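Putative oxidoreductase molybdopterin-binding subunit (Sulfolobus tokodaii, PDB 4ZOH) binds a pterin cytosine dinucleotide cofactor and is probably the catalytic subunit of an oxidoreductase related to aldehyde oxidase and xanthine dehydrogenase. Local coordinates at residues A170-D175 and L179-S184. Sequence-based numbering, arbitrary orientation.
Sequences ALAYFD and LTFYSS
Leu-171 and Tyr-182, and again Tyr-173 and Thr-180, form the hydrogen-bonded pairs of two antiparallel strands (176°), each pair exchanging two backbone bonds; the straightest runs from Tyr-182 N to Leu-171 O, 2.8 Å. On the face bearing Ala-170, Ala-172 and Phe-181, the small methyls leave room for a large ring. Phe-181, its CG swung away from the backbone N (chi1 -158°), reaches across to the neighbouring strand, bringing CD1 to 3.5 Å from Ala-172 CB and CZ to 3.8 Å from Ala-170 CB. Leu-191 and Leu-195 of helix 188-199 and Ala-229 of helix 223-235 also pack on this ring, so an alanine here would probably leave a gap between sheet and helices and take away the ring that covers part of both methyls. On the other face Leu-171 and Tyr-182 lie side by side, Leu-171 CD2 3.9 Å from Tyr-182 CD2, and Ile-26 touches both. Thr-180, whose beta-branched side chain suits a strand, has OG1 hydrogen-bonded to a water at 2.6 Å, and that water donates to Tyr-173 O. The whole is a beta hairpin toward one side of a mixed sheet, strand 239-241 next to 170-174 and strand 204-207 next to 179-183, with helices layered on its Phe-181 face.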
loop_
_atom_site.group_PDB
_atom_site.type_symbol
_atom_site.label_atom_id
_atom_site.label_comp_id
_atom_site.label_asym_id
_atom_site.label_seq_id
_atom_site.Cartn_x
_atom_site.Cartn_y
_atom_site.Cartn_z
ATOM N N ALA A 170 3.663 13.651 -2.483
ATOM C CA ALA A 170 2.264 13.280 -2.318
ATOM C C ALA A 170 1.893 12.173 -3.280
ATOM O O ALA A 170 2.607 11.926 -4.294
ATOM C CB ALA A 170 1.345 14.479 -2.531
ATOM N N LEU A 171 0.827 11.475 -2.879
ATOM C CA LEU A 171 0.327 10.331 -3.610
ATOM C C LEU A 171 -1.196 10.384 -3.572
ATOM O O LEU A 171 -1.768 10.370 -2.487
ATOM C CB LEU A 171 0.808 8.989 -2.990
ATOM C CG LEU A 171 0.265 7.695 -3.599
ATOM C CD1 LEU A 171 0.614 7.507 -5.103
ATOM C CD2 LEU A 171 0.739 6.475 -2.752
ATOM N N ALA A 172 -1.819 10.436 -4.753
ATOM C CA ALA A 172 -3.272 10.718 -4.840
ATOM C C ALA A 172 -3.994 9.644 -5.663
ATOM O O ALA A 172 -3.515 9.226 -6.696
ATOM C CB ALA A 172 -3.496 12.085 -5.457
ATOM N N TYR A 173 -5.133 9.195 -5.154
ATOM C CA TYR A 173 -5.841 8.101 -5.769
ATOM C C TYR A 173 -7.330 8.303 -5.589
ATOM O O TYR A 173 -7.819 8.375 -4.465
ATOM C CB TYR A 173 -5.454 6.744 -5.151
ATOM C CG TYR A 173 -6.227 5.663 -5.796
ATOM C CD1 TYR A 173 -6.195 5.518 -7.191
ATOM C CD2 TYR A 173 -7.040 4.808 -5.040
ATOM C CE1 TYR A 173 -6.926 4.537 -7.843
ATOM C CE2 TYR A 173 -7.782 3.803 -5.659
ATOM C CZ TYR A 173 -7.717 3.672 -7.067
ATOM O OH TYR A 173 -8.426 2.699 -7.703
ATOM N N PHE A 174 -8.059 8.363 -6.710
ATOM C CA PHE A 174 -9.535 8.557 -6.622
ATOM C C PHE A 174 -10.129 7.268 -7.166
ATOM O O PHE A 174 -9.784 6.878 -8.305
ATOM C CB PHE A 174 -9.902 9.803 -7.478
ATOM C CG PHE A 174 -11.361 10.096 -7.532
ATOM C CD1 PHE A 174 -12.063 10.387 -6.348
ATOM C CD2 PHE A 174 -12.060 10.016 -8.756
ATOM C CE1 PHE A 174 -13.448 10.609 -6.374
ATOM C CE2 PHE A 174 -13.435 10.243 -8.796
ATOM C CZ PHE A 174 -14.133 10.561 -7.612
ATOM N N ASP A 175 -10.978 6.587 -6.372
ATOM C CA ASP A 175 -11.583 5.367 -6.781
ATOM C C ASP A 175 -12.938 5.482 -7.511
ATOM O O ASP A 175 -13.524 4.472 -7.826
ATOM C CB ASP A 175 -11.744 4.462 -5.597
ATOM C CG ASP A 175 -12.751 4.968 -4.642
ATOM O OD1 ASP A 175 -13.490 5.941 -4.883
ATOM O OD2 ASP A 175 -12.805 4.358 -3.634
ATOM N N LEU A 179 -11.513 10.298 -2.901
ATOM C CA LEU A 179 -10.094 10.607 -3.054
ATOM C C LEU A 179 -9.333 10.196 -1.804
ATOM O O LEU A 179 -9.637 10.662 -0.723
ATOM C CB LEU A 179 -9.854 12.105 -3.241
ATOM C CG LEU A 179 -8.417 12.615 -3.502
ATOM C CD1 LEU A 179 -7.719 11.912 -4.625
ATOM C CD2 LEU A 179 -8.445 14.128 -3.690
ATOM N N THR A 180 -8.335 9.334 -1.961
ATOM C CA THR A 180 -7.356 9.142 -0.830
ATOM C C THR A 180 -6.071 9.870 -1.205
ATOM O O THR A 180 -5.615 9.693 -2.324
ATOM C CB THR A 180 -7.119 7.656 -0.539
ATOM O OG1 THR A 180 -8.376 7.073 -0.183
ATOM C CG2 THR A 180 -6.161 7.474 0.600
ATOM N N PHE A 181 -5.562 10.727 -0.311
ATOM C CA PHE A 181 -4.401 11.625 -0.582
ATOM C C PHE A 181 -3.348 11.486 0.518
ATOM O O PHE A 181 -3.653 11.827 1.693
ATOM C CB PHE A 181 -4.871 13.121 -0.556
ATOM C CG PHE A 181 -3.944 14.059 -1.329
ATOM C CD1 PHE A 181 -4.034 14.185 -2.704
ATOM C CD2 PHE A 181 -2.994 14.839 -0.675
ATOM C CE1 PHE A 181 -3.168 15.039 -3.423
ATOM C CE2 PHE A 181 -2.156 15.710 -1.374
ATOM C CZ PHE A 181 -2.243 15.820 -2.751
ATOM N N TYR A 182 -2.140 10.981 0.181
ATOM C CA TYR A 182 -1.045 10.885 1.172
ATOM C C TYR A 182 -0.140 12.071 0.905
ATOM O O TYR A 182 0.128 12.362 -0.240
ATOM C CB TYR A 182 -0.207 9.633 1.012
ATOM C CG TYR A 182 -0.927 8.305 1.085
ATOM C CD1 TYR A 182 -0.819 7.498 2.243
ATOM C CD2 TYR A 182 -1.669 7.834 -0.004
ATOM C CE1 TYR A 182 -1.404 6.246 2.281
ATOM C CE2 TYR A 182 -2.274 6.587 0.042
ATOM C CZ TYR A 182 -2.133 5.826 1.183
ATOM O OH TYR A 182 -2.764 4.645 1.217
ATOM N N SER A 183 0.367 12.709 1.939
ATOM C CA SER A 183 1.188 13.850 1.679
ATOM C C SER A 183 2.165 14.064 2.811
ATOM O O SER A 183 1.819 13.851 4.018
ATOM C CB SER A 183 0.315 15.132 1.514
ATOM O OG SER A 183 1.116 16.274 1.150
ATOM N N SER A 184 3.325 14.569 2.431
ATOM C CA SER A 184 4.309 14.987 3.402
ATOM C C SER A 184 3.826 16.343 3.876
ATOM O O SER A 184 4.165 17.376 3.316
ATOM C CB SER A 184 5.737 15.023 2.798
ATOM O OG SER A 184 6.686 15.377 3.804
HETATM O O HOH W 1 -9.755 6.687 -2.403
#